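Local structure of adenosylmethionine-8-amino-7-oxononanoate aminotransferase (Methanocaldococcus jannaschii, 6ZHK) at residues A[149-154]-A[236-241]; A[162-167]-A[178-183]; A[132-137]-A[227-232]; A[212-217]-A[248-253]. The protein probably catalyses the pyridoxal 5'-phosphate-dependent transfer of an amino group from S-adenosyl-L-methionine to 8-amino-7-oxononanoate, a step of biotin biosynthesis. One frame throughout, in Å; residues are numbered along the deposited sequence. Where two conformers were deposited one is given.

Contact 1 of 4, residues A[149-154]-A[236-241]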
loop_
_atom_site.group_PDB
_atom_site.type_symbol
_atom_site.label_atom_id
_atom_site.label_comp_id
_atom_site.label_asym_id
_atom_site.label_seq_id
_atom_site.Cartn_x
_atom_site.Cartn_y
_atom_site.Cartn_z
ATOM N N ILE A 149 9.343 9.253 -19.129
ATOM C CA ILE A 149 8.375 9.605 -20.143
ATOM C C ILE A 149 7.089 8.841 -19.859
ATOM O O ILE A 149 7.088 7.618 -19.614
ATOM C CB ILE A 149 8.909 9.168 -21.535
ATOM C CG1 ILE A 149 10.060 10.071 -21.984
ATOM C CG2 ILE A 149 7.742 9.283 -22.509
ATOM C CD1 ILE A 149 10.806 9.571 -23.231
ATOM N N SER A 150 5.977 9.551 -19.952
ATOM C CA SER A 150 4.683 8.908 -19.839
ATOM C C SER A 150 3.712 9.665 -20.765
ATOM O O SER A 150 4.160 10.293 -21.735
ATOM C CB SER A 150 4.299 8.954 -18.393
ATOM O OG SER A 150 3.089 8.248 -18.200
ATOM N N VAL A 151 2.401 9.574 -20.483
ATOM C CA VAL A 151 1.381 10.251 -21.289
ATOM C C VAL A 151 0.474 11.101 -20.435
ATOM O O VAL A 151 0.216 10.803 -19.276
ATOM C CB VAL A 151 0.553 9.278 -22.156
ATOM C CG1 VAL A 151 1.411 8.691 -23.265
ATOM C CG2 VAL A 151 -0.157 8.191 -21.351
ATOM N N LYS A 152 0.005 12.201 -21.042
ATOM C CA LYS A 152 -1.016 13.015 -20.402
ATOM C C LYS A 152 -2.272 12.158 -20.201
ATOM O O LYS A 152 -2.606 11.325 -21.065
ATOM C CB LYS A 152 -1.327 14.210 -21.290
ATOM C CG LYS A 152 -0.227 15.280 -21.357
ATOM C CD LYS A 152 -0.490 16.264 -22.500
ATOM C CE LYS A 152 0.791 16.880 -23.029
ATOM N NZ LYS A 152 0.558 18.195 -23.678
ATOM N N GLU A 153 -2.912 12.370 -19.048
ATOM C CA GLU A 153 -4.152 11.699 -18.670
ATOM C C GLU A 153 -3.888 10.263 -18.233
ATOM O O GLU A 153 -4.844 9.576 -17.869
ATOM C CB GLU A 153 -5.189 11.640 -19.813
ATOM C CG GLU A 153 -5.820 12.973 -20.238
ATOM C CD GLU A 153 -6.677 12.934 -21.518
ATOM O OE1 GLU A 153 -7.040 11.818 -22.010
ATOM O OE2 GLU A 153 -6.963 14.024 -22.064
ATOM N N GLY A 154 -2.648 9.765 -18.271
ATOM C CA GLY A 154 -2.404 8.429 -17.736
ATOM C C GLY A 154 -2.543 8.425 -16.204
ATOM O O GLY A 154 -2.442 9.472 -15.572
ATOM N N GLY A 236 -2.844 -0.942 -22.377
ATOM C CA GLY A 236 -3.603 -1.043 -23.618
ATOM C C GLY A 236 -4.886 -0.248 -23.532
ATOM O O GLY A 236 -5.587 -0.075 -24.549
ATOM N N ILE A 237 -5.191 0.229 -22.309
ATOM C CA ILE A 237 -6.314 1.117 -22.166
ATOM C C ILE A 237 -6.065 2.040 -20.977
ATOM O O ILE A 237 -5.367 1.660 -20.070
ATOM C CB ILE A 237 -7.592 0.285 -22.001
ATOM C CG1 ILE A 237 -8.867 1.141 -21.827
ATOM C CG2 ILE A 237 -7.396 -0.710 -20.890
ATOM C CD1 ILE A 237 -10.109 0.300 -22.084
ATOM N N MET A 238 -6.460 3.297 -21.131
ATOM C CA MET A 238 -6.338 4.284 -20.069
ATOM C C MET A 238 -7.626 4.261 -19.236
ATOM O O MET A 238 -8.686 4.723 -19.678
ATOM C CB MET A 238 -6.075 5.670 -20.667
ATOM C CG MET A 238 -4.899 5.677 -21.712
ATOM S SD MET A 238 -4.736 7.322 -22.478
ATOM C CE MET A 238 -4.045 8.186 -21.071
ATOM N N GLY A 239 -7.555 3.682 -18.044
ATOM C CA GLY A 239 -8.765 3.490 -17.255
ATOM C C GLY A 239 -9.360 4.803 -16.749
ATOM O O GLY A 239 -10.516 5.178 -17.076
ATOM N N SER A 240 -8.597 5.439 -15.877
ATOM C CA SER A 240 -9.076 6.615 -15.152
ATOM C C SER A 240 -9.333 7.778 -16.120
ATOM O O SER A 240 -10.173 8.653 -15.874
ATOM C CB SER A 240 -8.077 6.977 -14.100
ATOM O OG SER A 240 -8.359 8.249 -13.559
ATOM N N ALA A 241 -8.698 7.742 -17.304
ATOM C CA ALA A 241 -8.978 8.772 -18.300
ATOM C C ALA A 241 -10.351 8.546 -18.945
ATOM O O ALA A 241 -10.802 9.394 -19.704
ATOM C CB ALA A 241 -7.892 8.842 -19.363
HETATM O O HOH W 1 -5.806 6.704 -17.536
#
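Met238 lays its terminal methyl against the turn that follows strand 147-151, overlapping peptide backbone more than side chains. Met238 CE lies 3.5 Å from Lys152 O and equally close to Gly154 N, so it covers two successive peptide groups of the turn. The same methyl also comes within 3.8 Å of Glu153 CB and 3.9 Å of Val151 CG2. The thioether gets there by running extended to SD and then folding at the last bond (chi3 72°), which swings CE back onto the loop.

The target is a type II beta turn from Val151 to Gly154, closed by Gly154 N donating to Val151 O at 3.2 Å, with Glu153 in the left-handed backbone region that this turn type requires at its third position. It sits at the end of a strand in the seven-stranded sheet of the large domain of a fold type I aminotransferase, and hands the chain directly to Tyr155, a predicted substrate-binding residue. Met238 comes from the short two-stranded sheet formed by 237-238 and 244-245.

Beside the methionine, Ala241 CB packs 3.5 Å from Glu153 O and also meets Glu153 CB. The same carbonyl is tied to the other segment through water: water 1 donates to Glu153 O and accepts from Ala241 N, the latter at 3.1 Å. No direct hydrogen bond joins the two segments. The carboxylate of Glu153 turns to Tyr189, OE1 bonding its hydroxyl, while Lys152 NZ reaches Asn186 OD1.

Contact 2 of 4, residues A[162-167]-A[178-183]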
loop_
_atom_site.group_PDB
_atom_site.type_symbol
_atom_site.label_atom_id
_atom_site.label_comp_id
_atom_site.label_asym_id
_atom_site.label_seq_id
_atom_site.Cartn_x
_atom_site.Cartn_y
_atom_site.Cartn_z
ATOM N N ALA A 162 3.774 7.537 -7.843
ATOM C CA ALA A 162 2.742 7.212 -8.837
ATOM C C ALA A 162 2.164 8.481 -9.465
ATOM O O ALA A 162 1.913 8.506 -10.655
ATOM C CB ALA A 162 1.616 6.390 -8.182
ATOM N N MET A 163 1.908 9.511 -8.645
ATOM C CA MET A 163 1.323 10.747 -9.195
ATOM C C MET A 163 2.320 11.391 -10.187
ATOM O O MET A 163 1.875 12.010 -11.142
ATOM C CB MET A 163 1.043 11.806 -8.096
ATOM C CG MET A 163 -0.120 11.443 -7.207
ATOM S SD MET A 163 -0.585 12.883 -6.193
ATOM C CE MET A 163 0.728 12.880 -4.964
ATOM N N SER A 164 3.625 11.365 -9.889
ATOM C CA SER A 164 4.653 12.056 -10.704
ATOM C C SER A 164 4.615 11.498 -12.123
ATOM O O SER A 164 4.629 12.269 -13.080
ATOM C CB SER A 164 6.087 11.899 -10.168
ATOM O OG SER A 164 6.134 12.491 -8.878
ATOM N N VAL A 165 4.488 10.179 -12.219
ATOM C CA VAL A 165 4.622 9.579 -13.548
ATOM C C VAL A 165 3.286 9.546 -14.256
ATOM O O VAL A 165 3.231 9.344 -15.497
ATOM C CB VAL A 165 5.285 8.200 -13.548
ATOM C CG1 VAL A 165 6.741 8.234 -13.094
ATOM C CG2 VAL A 165 4.464 7.144 -12.804
ATOM N N GLY A 166 2.215 9.727 -13.462
ATOM C CA GLY A 166 0.873 9.790 -14.037
ATOM C C GLY A 166 0.711 11.131 -14.736
ATOM O O GLY A 166 1.559 12.033 -14.576
ATOM N N GLY A 167 -0.394 11.265 -15.450
ATOM C CA GLY A 167 -0.692 12.510 -16.116
ATOM C C GLY A 167 -2.079 13.021 -15.728
ATOM O O GLY A 167 -2.744 13.640 -16.566
ATOM N N LEU A 178 5.548 18.808 -5.253
ATOM C CA LEU A 178 6.083 17.624 -4.588
ATOM C C LEU A 178 6.447 16.531 -5.597
ATOM O O LEU A 178 7.031 15.512 -5.220
ATOM C CB LEU A 178 5.060 17.018 -3.641
ATOM C CG LEU A 178 4.431 17.946 -2.609
ATOM C CD1 LEU A 178 3.455 17.120 -1.749
ATOM C CD2 LEU A 178 5.537 18.636 -1.806
ATOM N N LEU A 179 6.125 16.750 -6.865
ATOM C CA LEU A 179 6.308 15.662 -7.829
ATOM C C LEU A 179 7.648 15.802 -8.559
ATOM O O LEU A 179 8.116 16.916 -8.804
ATOM C CB LEU A 179 5.186 15.742 -8.850
ATOM C CG LEU A 179 3.755 15.777 -8.296
ATOM C CD1 LEU A 179 2.762 15.757 -9.492
ATOM C CD2 LEU A 179 3.544 14.562 -7.381
ATOM N N PHE A 180 8.252 14.664 -8.908
ATOM C CA PHE A 180 9.487 14.733 -9.676
ATOM C C PHE A 180 9.074 14.833 -11.139
ATOM O O PHE A 180 7.999 14.361 -11.496
ATOM C CB PHE A 180 10.454 13.567 -9.390
ATOM C CG PHE A 180 9.882 12.191 -9.616
ATOM C CD1 PHE A 180 9.793 11.656 -10.897
ATOM C CD2 PHE A 180 9.407 11.448 -8.551
ATOM C CE1 PHE A 180 9.293 10.385 -11.108
ATOM C CE2 PHE A 180 8.873 10.185 -8.757
ATOM C CZ PHE A 180 8.850 9.634 -10.041
ATOM N N LYS A 181 9.912 15.476 -11.978
ATOM C CA LYS A 181 9.438 15.930 -13.268
ATOM C C LYS A 181 9.906 15.013 -14.401
ATOM O O LYS A 181 10.945 14.360 -14.348
ATOM C CB LYS A 181 9.842 17.401 -13.476
ATOM C CG LYS A 181 9.373 18.364 -12.392
ATOM C CD LYS A 181 7.844 18.335 -12.277
ATOM C CE LYS A 181 7.240 19.357 -11.306
ATOM N NZ LYS A 181 7.790 19.179 -9.938
ATOM N N GLY A 182 9.190 15.069 -15.519
ATOM C CA GLY A 182 9.553 14.253 -16.673
ATOM C C GLY A 182 8.880 14.826 -17.916
ATOM O O GLY A 182 8.631 16.019 -17.972
ATOM N N TYR A 183 8.542 13.963 -18.878
ATOM C CA TYR A 183 7.946 14.365 -20.144
ATOM C C TYR A 183 6.642 13.607 -20.362
ATOM O O TYR A 183 6.577 12.387 -20.133
ATOM C CB TYR A 183 8.890 13.974 -21.275
ATOM C CG TYR A 183 10.245 14.628 -21.080
ATOM C CD1 TYR A 183 10.403 15.981 -21.376
ATOM C CD2 TYR A 183 11.327 13.936 -20.554
ATOM C CE1 TYR A 183 11.609 16.626 -21.156
ATOM C CE2 TYR A 183 12.561 14.564 -20.342
ATOM C CZ TYR A 183 12.693 15.913 -20.665
ATOM O OH TYR A 183 13.828 16.633 -20.466
HETATM O O HOH W 2 5.631 14.958 -12.817
#
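Ser164 and Phe180 form the tight part of this contact, where the last turn of helix 160-165 meets the loop leading to strand 183-185. Ser164 CB sits over the centre of the Phe180 ring, 3.4 Å from the centroid and only 6° off the ring normal, a CH-pi contact made square onto the face. Phe180 brings its ring under the helix by setting CG between its own backbone N and carbonyl carbon (chi1 57°). Phe180 N, on the same residue, donates to Ser164 OG at 3.0 Å, with a bent N-H...O angle of 144°.

On one flank, Leu179 lies crosswise to Met163, with Leu179 CD2 resting 3.8 Å from Met163 CB. On another, Val165 CG1 touches the ring at Phe180 CE1, 3.9 Å away. The dimer interface is close by: Phe180 also packs on Leu178 of the second subunit, and Met163 on Lys131 of that subunit.

The other side is looser and wetter. Water 2 lies between two carbonyls, 2.9 Å from Ser164 O and 2.8 Å from Phe180 O. Lys181 is exposed and doubles back over the loop, NZ donating to Leu179 O at 2.6 Å and also bonding Lys176 O.

Ser164 OG donates to Val160 O, one turn back in its helix, and accepts from Phe180 N. The buried hydroxyl is thus used both ways, which should fix its rotation and pin the loop backbone to the helix exactly where the aromatic face closes over Ser164 CB.

Contact 3 of 4, residues A[132-137]-A[227-232]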
loop_
_atom_site.group_PDB
_atom_site.type_symbol
_atom_site.label_atom_id
_atom_site.label_comp_id
_atom_site.label_asym_id
_atom_site.label_seq_id
_atom_site.Cartn_x
_atom_site.Cartn_y
_atom_site.Cartn_z
ATOM N N MET A 132 13.142 0.595 -9.038
ATOM C CA MET A 132 13.991 -0.420 -9.632
ATOM C C MET A 132 14.632 0.165 -10.886
ATOM O O MET A 132 15.829 -0.042 -11.080
ATOM C CB MET A 132 13.118 -1.637 -10.026
ATOM C CG MET A 132 12.720 -2.475 -8.824
ATOM S SD MET A 132 11.596 -3.719 -9.455
ATOM C CE MET A 132 11.464 -4.815 -8.042
ATOM N N ALA A 133 13.837 0.861 -11.720
ATOM C CA ALA A 133 14.299 1.369 -13.009
ATOM C C ALA A 133 15.370 2.432 -12.738
ATOM O O ALA A 133 16.455 2.355 -13.264
ATOM C CB ALA A 133 13.158 1.928 -13.846
ATOM N N TYR A 134 15.090 3.300 -11.748
ATOM C CA TYR A 134 15.994 4.394 -11.424
ATOM C C TYR A 134 17.317 3.804 -10.937
ATOM O O TYR A 134 18.426 4.214 -11.386
ATOM C CB TYR A 134 15.389 5.338 -10.374
ATOM C CG TYR A 134 16.369 6.465 -10.048
ATOM C CD1 TYR A 134 16.479 7.561 -10.903
ATOM C CD2 TYR A 134 17.234 6.393 -8.951
ATOM C CE1 TYR A 134 17.402 8.583 -10.653
ATOM C CE2 TYR A 134 18.176 7.376 -8.726
ATOM C CZ TYR A 134 18.245 8.473 -9.560
ATOM O OH TYR A 134 19.186 9.456 -9.337
ATOM N N GLN A 135 17.202 2.889 -9.968
ATOM C CA GLN A 135 18.416 2.383 -9.331
ATOM C C GLN A 135 19.161 1.421 -10.242
ATOM O O GLN A 135 20.397 1.382 -10.206
ATOM C CB GLN A 135 18.144 1.842 -7.931
ATOM C CG GLN A 135 19.441 1.373 -7.266
ATOM C CD GLN A 135 19.208 1.113 -5.811
ATOM O OE1 GLN A 135 18.073 0.918 -5.366
ATOM N NE2 GLN A 135 20.310 0.936 -5.095
ATOM N N TYR A 136 18.435 0.734 -11.133
ATOM C CA TYR A 136 19.119 -0.082 -12.132
ATOM C C TYR A 136 20.205 0.746 -12.835
ATOM O O TYR A 136 21.358 0.304 -12.981
ATOM C CB TYR A 136 18.125 -0.582 -13.167
ATOM C CG TYR A 136 18.709 -1.213 -14.412
ATOM C CD1 TYR A 136 19.201 -2.528 -14.418
ATOM C CD2 TYR A 136 18.768 -0.491 -15.589
ATOM C CE1 TYR A 136 19.676 -3.125 -15.604
ATOM C CE2 TYR A 136 19.257 -1.074 -16.766
ATOM C CZ TYR A 136 19.751 -2.363 -16.754
ATOM O OH TYR A 136 20.184 -2.932 -17.939
ATOM N N TYR A 137 19.832 1.923 -13.344
ATOM C CA TYR A 137 20.775 2.682 -14.153
ATOM C C TYR A 137 21.887 3.255 -13.284
ATOM O O TYR A 137 23.027 3.317 -13.719
ATOM C CB TYR A 137 20.094 3.814 -14.930
ATOM C CG TYR A 137 19.243 3.307 -16.074
ATOM C CD1 TYR A 137 19.837 2.747 -17.201
ATOM C CD2 TYR A 137 17.845 3.347 -16.013
ATOM C CE1 TYR A 137 19.076 2.290 -18.278
ATOM C CE2 TYR A 137 17.088 2.898 -17.089
ATOM C CZ TYR A 137 17.690 2.371 -18.213
ATOM O OH TYR A 137 16.901 1.915 -19.239
ATOM N N GLU A 227 18.528 10.633 -20.767
ATOM C CA GLU A 227 18.213 11.318 -19.512
ATOM C C GLU A 227 17.019 10.693 -18.806
ATOM O O GLU A 227 16.507 11.251 -17.817
ATOM C CB GLU A 227 17.982 12.820 -19.698
ATOM C CG GLU A 227 16.693 13.215 -20.380
ATOM C CD GLU A 227 16.651 14.678 -20.851
ATOM O OE1 GLU A 227 16.327 15.546 -20.026
ATOM O OE2 GLU A 227 16.927 14.959 -22.061
ATOM N N VAL A 228 16.581 9.523 -19.270
ATOM C CA VAL A 228 15.293 8.981 -18.806
ATOM C C VAL A 228 15.529 7.581 -18.230
ATOM O O VAL A 228 16.309 6.825 -18.814
ATOM C CB VAL A 228 14.328 8.999 -20.021
ATOM C CG1 VAL A 228 13.323 7.859 -20.048
ATOM C CG2 VAL A 228 13.638 10.361 -20.144
ATOM N N PHE A 229 14.927 7.262 -17.063
ATOM C CA PHE A 229 15.052 5.920 -16.479
ATOM C C PHE A 229 13.891 4.978 -16.804
ATOM O O PHE A 229 14.023 3.756 -16.600
ATOM C CB PHE A 229 15.333 5.974 -14.975
ATOM C CG PHE A 229 14.212 6.602 -14.191
ATOM C CD1 PHE A 229 13.123 5.813 -13.815
ATOM C CD2 PHE A 229 14.189 7.964 -13.915
ATOM C CE1 PHE A 229 12.065 6.373 -13.089
ATOM C CE2 PHE A 229 13.156 8.507 -13.149
ATOM C CZ PHE A 229 12.090 7.718 -12.731
ATOM N N CYS A 230 12.793 5.527 -17.329
ATOM C CA CYS A 230 11.753 4.637 -17.844
ATOM C C CYS A 230 10.754 5.380 -18.734
ATOM O O CYS A 230 10.755 6.607 -18.783
ATOM C CB CYS A 230 10.996 4.014 -16.674
ATOM S SG CYS A 230 9.896 5.205 -15.838
ATOM N N VAL A 231 10.000 4.594 -19.530
ATOM C CA VAL A 231 8.743 4.950 -20.164
ATOM C C VAL A 231 7.702 4.069 -19.469
ATOM O O VAL A 231 7.980 2.912 -19.222
ATOM C CB VAL A 231 8.770 4.673 -21.679
ATOM C CG1 VAL A 231 7.328 4.703 -22.220
ATOM C CG2 VAL A 231 9.696 5.669 -22.406
ATOM N N ILE A 232 6.596 4.630 -19.004
ATOM C CA ILE A 232 5.568 3.858 -18.318
ATOM C C ILE A 232 4.235 4.194 -18.973
ATOM O O ILE A 232 3.991 5.381 -19.296
ATOM C CB ILE A 232 5.568 4.090 -16.797
ATOM C CG1 ILE A 232 4.427 3.258 -16.169
ATOM C CG2 ILE A 232 5.402 5.560 -16.503
ATOM C CD1 ILE A 232 4.407 3.302 -14.619
#
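Phe229, which has by far the most surface buried here, turns its ring face to Tyr134 in a T-shaped stack. The edge of Tyr134 points at that face, with centroids 5.6 Å apart and planes at 87°, and Tyr134 CD1 comes within 3.8 Å of Phe229 CD2. Tyr134 CB hangs over the same ring as a CH-pi partner, offset toward the rim. The helix backbone sets that CB in place, while chi1 at 179° swings the Tyr134 ring opposite its own amide nitrogen and along the flank of the helix, bringing the ring edge onto Phe229.

Tyr137, one turn on, uses an edge too. Its CE2 lies 3.2 Å from Phe229 O, with that oxygen near the plane of the tyrosine ring. The carbonyl is buried and has no hydrogen-bond partner in the model, so the weakly polarised C-H edge of Tyr137 probably gives it some compensation. Ala133 CB lies 3.4 Å from the same Phe229 O and also meets Phe229 CD1 at the ring edge. Tyr137 CD2 meets Phe229 CB at 3.8 Å, while Arg145 makes a cation-pi contact with the tyrosine. Leu178 of the second subunit also touches Phe229.

Phe229 sits at a corner of the chain within strand 228-234. That strand runs between strands 147-151 and 265-268 in the large-domain sheet, with helix 122-140 packed against it.

Contact 4 of 4, residues A[212-217]-A[248-253]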
loop_
_atom_site.group_PDB
_atom_site.type_symbol
_atom_site.label_atom_id
_atom_site.label_comp_id
_atom_site.label_asym_id
_atom_site.label_seq_id
_atom_site.Cartn_x
_atom_site.Cartn_y
_atom_site.Cartn_z
ATOM N N GLU A 212 0.566 9.598 -36.076
ATOM C CA GLU A 212 1.031 10.927 -35.703
ATOM C C GLU A 212 1.424 10.927 -34.221
ATOM O O GLU A 212 2.481 11.449 -33.826
ATOM C CB GLU A 212 -0.165 11.881 -35.804
ATOM C CG GLU A 212 0.052 13.140 -36.620
ATOM C CD GLU A 212 1.085 14.104 -36.073
ATOM O OE1 GLU A 212 1.190 14.240 -34.831
ATOM O OE2 GLU A 212 1.773 14.735 -36.898
ATOM N N CYS A 213 0.543 10.322 -33.423
ATOM C CA CYS A 213 0.736 10.258 -31.982
ATOM C C CYS A 213 1.821 9.234 -31.613
ATOM O O CYS A 213 2.626 9.515 -30.724
ATOM C CB CYS A 213 -0.574 10.016 -31.237
ATOM S SG CYS A 213 -1.508 11.526 -30.877
ATOM N N LEU A 214 1.884 8.075 -32.294
ATOM C CA LEU A 214 2.982 7.150 -32.028
ATOM C C LEU A 214 4.332 7.818 -32.335
ATOM O O LEU A 214 5.258 7.791 -31.503
ATOM C CB LEU A 214 2.783 5.859 -32.834
ATOM C CG LEU A 214 3.898 4.842 -32.680
ATOM C CD1 LEU A 214 4.239 4.562 -31.190
ATOM C CD2 LEU A 214 3.565 3.569 -33.471
ATOM N N ASN A 215 4.436 8.441 -33.527
ATOM C CA ASN A 215 5.655 9.125 -33.941
ATOM C C ASN A 215 6.044 10.196 -32.916
ATOM O O ASN A 215 7.219 10.398 -32.657
ATOM C CB ASN A 215 5.561 9.690 -35.376
ATOM C CG ASN A 215 5.859 8.691 -36.484
ATOM O OD1 ASN A 215 6.642 7.740 -36.291
ATOM N ND2 ASN A 215 5.242 8.908 -37.644
ATOM N N GLU A 216 5.070 10.885 -32.330
ATOM C CA GLU A 216 5.360 11.913 -31.348
ATOM C C GLU A 216 6.098 11.277 -30.159
ATOM O O GLU A 216 7.100 11.831 -29.703
ATOM C CB GLU A 216 4.072 12.614 -30.918
ATOM C CG GLU A 216 4.270 13.398 -29.634
ATOM C CD GLU A 216 3.089 13.586 -28.681
ATOM O OE1 GLU A 216 1.986 12.996 -28.913
ATOM O OE2 GLU A 216 3.263 14.374 -27.734
ATOM N N MET A 217 5.580 10.120 -29.686
ATOM C CA MET A 217 6.115 9.411 -28.526
ATOM C C MET A 217 7.500 8.839 -28.835
ATOM O O MET A 217 8.428 8.860 -28.017
ATOM C CB MET A 217 5.158 8.296 -28.081
ATOM C CG MET A 217 5.786 7.374 -27.054
ATOM S SD MET A 217 6.171 8.261 -25.504
ATOM C CE MET A 217 4.667 7.984 -24.558
ATOM N N ASP A 248 -4.298 0.028 -31.654
ATOM C CA ASP A 248 -3.523 -1.177 -31.926
ATOM C C ASP A 248 -2.172 -0.743 -32.490
ATOM O O ASP A 248 -2.104 0.243 -33.230
ATOM C CB ASP A 248 -4.271 -2.187 -32.827
ATOM C CG ASP A 248 -5.372 -2.955 -32.101
ATOM O OD1 ASP A 248 -5.381 -2.926 -30.832
ATOM O OD2 ASP A 248 -6.198 -3.603 -32.787
ATOM N N GLY A 249 -1.080 -1.413 -32.040
ATOM C CA GLY A 249 0.263 -1.085 -32.513
ATOM C C GLY A 249 0.962 0.007 -31.694
ATOM O O GLY A 249 2.158 0.215 -31.849
ATOM N N TYR A 250 0.231 0.698 -30.797
ATOM C CA TYR A 250 0.860 1.807 -30.101
ATOM C C TYR A 250 1.903 1.289 -29.104
ATOM O O TYR A 250 3.062 1.716 -29.137
ATOM C CB TYR A 250 -0.162 2.767 -29.491
ATOM C CG TYR A 250 0.487 3.941 -28.796
ATOM C CD1 TYR A 250 0.843 3.861 -27.446
ATOM C CD2 TYR A 250 0.630 5.160 -29.434
ATOM C CE1 TYR A 250 1.377 4.947 -26.777
ATOM C CE2 TYR A 250 1.159 6.266 -28.776
ATOM C CZ TYR A 250 1.522 6.158 -27.438
ATOM O OH TYR A 250 2.068 7.216 -26.771
ATOM N N ILE A 251 1.459 0.386 -28.210
ATOM C CA ILE A 251 2.321 -0.183 -27.187
ATOM C C ILE A 251 3.499 -0.913 -27.839
ATOM O O ILE A 251 4.649 -0.791 -27.399
ATOM C CB ILE A 251 1.549 -1.132 -26.236
ATOM C CG1 ILE A 251 0.302 -0.482 -25.620
ATOM C CG2 ILE A 251 2.511 -1.720 -25.203
ATOM C CD1 ILE A 251 0.550 0.161 -24.299
ATOM N N GLU A 252 3.224 -1.665 -28.924
ATOM C CA GLU A 252 4.297 -2.365 -29.619
ATOM C C GLU A 252 5.343 -1.385 -30.151
ATOM O O GLU A 252 6.502 -1.678 -30.045
ATOM C CB GLU A 252 3.765 -3.231 -30.780
ATOM C CG GLU A 252 2.822 -4.331 -30.305
ATOM C CD GLU A 252 1.320 -4.037 -30.264
ATOM O OE1 GLU A 252 0.886 -2.889 -29.974
ATOM O OE2 GLU A 252 0.565 -4.972 -30.494
ATOM N N GLY A 253 4.947 -0.272 -30.764
ATOM C CA GLY A 253 5.930 0.664 -31.301
ATOM C C GLY A 253 6.704 1.355 -30.176
ATOM O O GLY A 253 7.912 1.607 -30.286
HETATM O O HOH W 3 1.710 9.845 -27.950
#
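Two helices of the alpha/beta large domain meet here: the first half of helix 211-224, which precedes strand 228-234, and the first turn of helix 250-261, which belongs to the beta-alpha-beta crossover from that strand to strand 265-268. Gly249 occupies the N-cap position, and its carbonyl takes the first-turn bond from Gly253 N at 3.0 Å.

Leu214 and Tyr250 carry most of the packing, their side chains running antiparallel, side by side. Leu214 CD1 lies 3.7 Å from Tyr250 O and 4.1 Å from Tyr250 CD2, while its other methyl, CD2, rests 4.0 Å from Gly249 O. One branched tip therefore spans the start of the facing helix, and Gly253, bare of side chain, offers its backbone to the same leucine. The tyrosine is extended away from its own backbone nitrogen (chi1 -179°), which carries the ring across to helix 211-224. At its far end Met217 comes in perpendicular to it, with Met217 CE 3.5 Å from Tyr250 OH; bends at chi2 and chi3 curl the methionine round the phenol oxygen.

That oxygen has a polar neighbour as well. Water 3, in the plane of the ring at its edge, is hydrogen-bonded to Tyr250 OH at 2.9 Å and is placed to donate to Cys213 O at the same distance, a carbonyl that already accepts Met217 N within the helix.

Strand 147-151 lies against the pair, its Val151 touching both Met217 and Tyr250. Val254, next along helix 250-261, extends the packing against Leu214 and Met217.

How the contacts relate
Contact 3 opens first, on helix 122-140, and contact 1 follows on strand 147-151. Contact 2 then opens and closes within a short span, nested inside the loops of both. Contact 4 starts on helix 211-224, after contact 2 is complete. The closures come in the same order as the openings: 227-232 ends contact 3, 236-241 ends contact 1 and 248-253 ends contact 4, so these three cross one another pairwise. Ile149 bonds through its backbone to Cys230 and Ile232, joining contacts 1 and 3 in one sheet. Gly167 pairs with Glu153 and Gly154, linking contact 2 to contact 1, while Met217 packs contact 4 against strand 147-151. Contacts 2 and 3 both reach the second subunit.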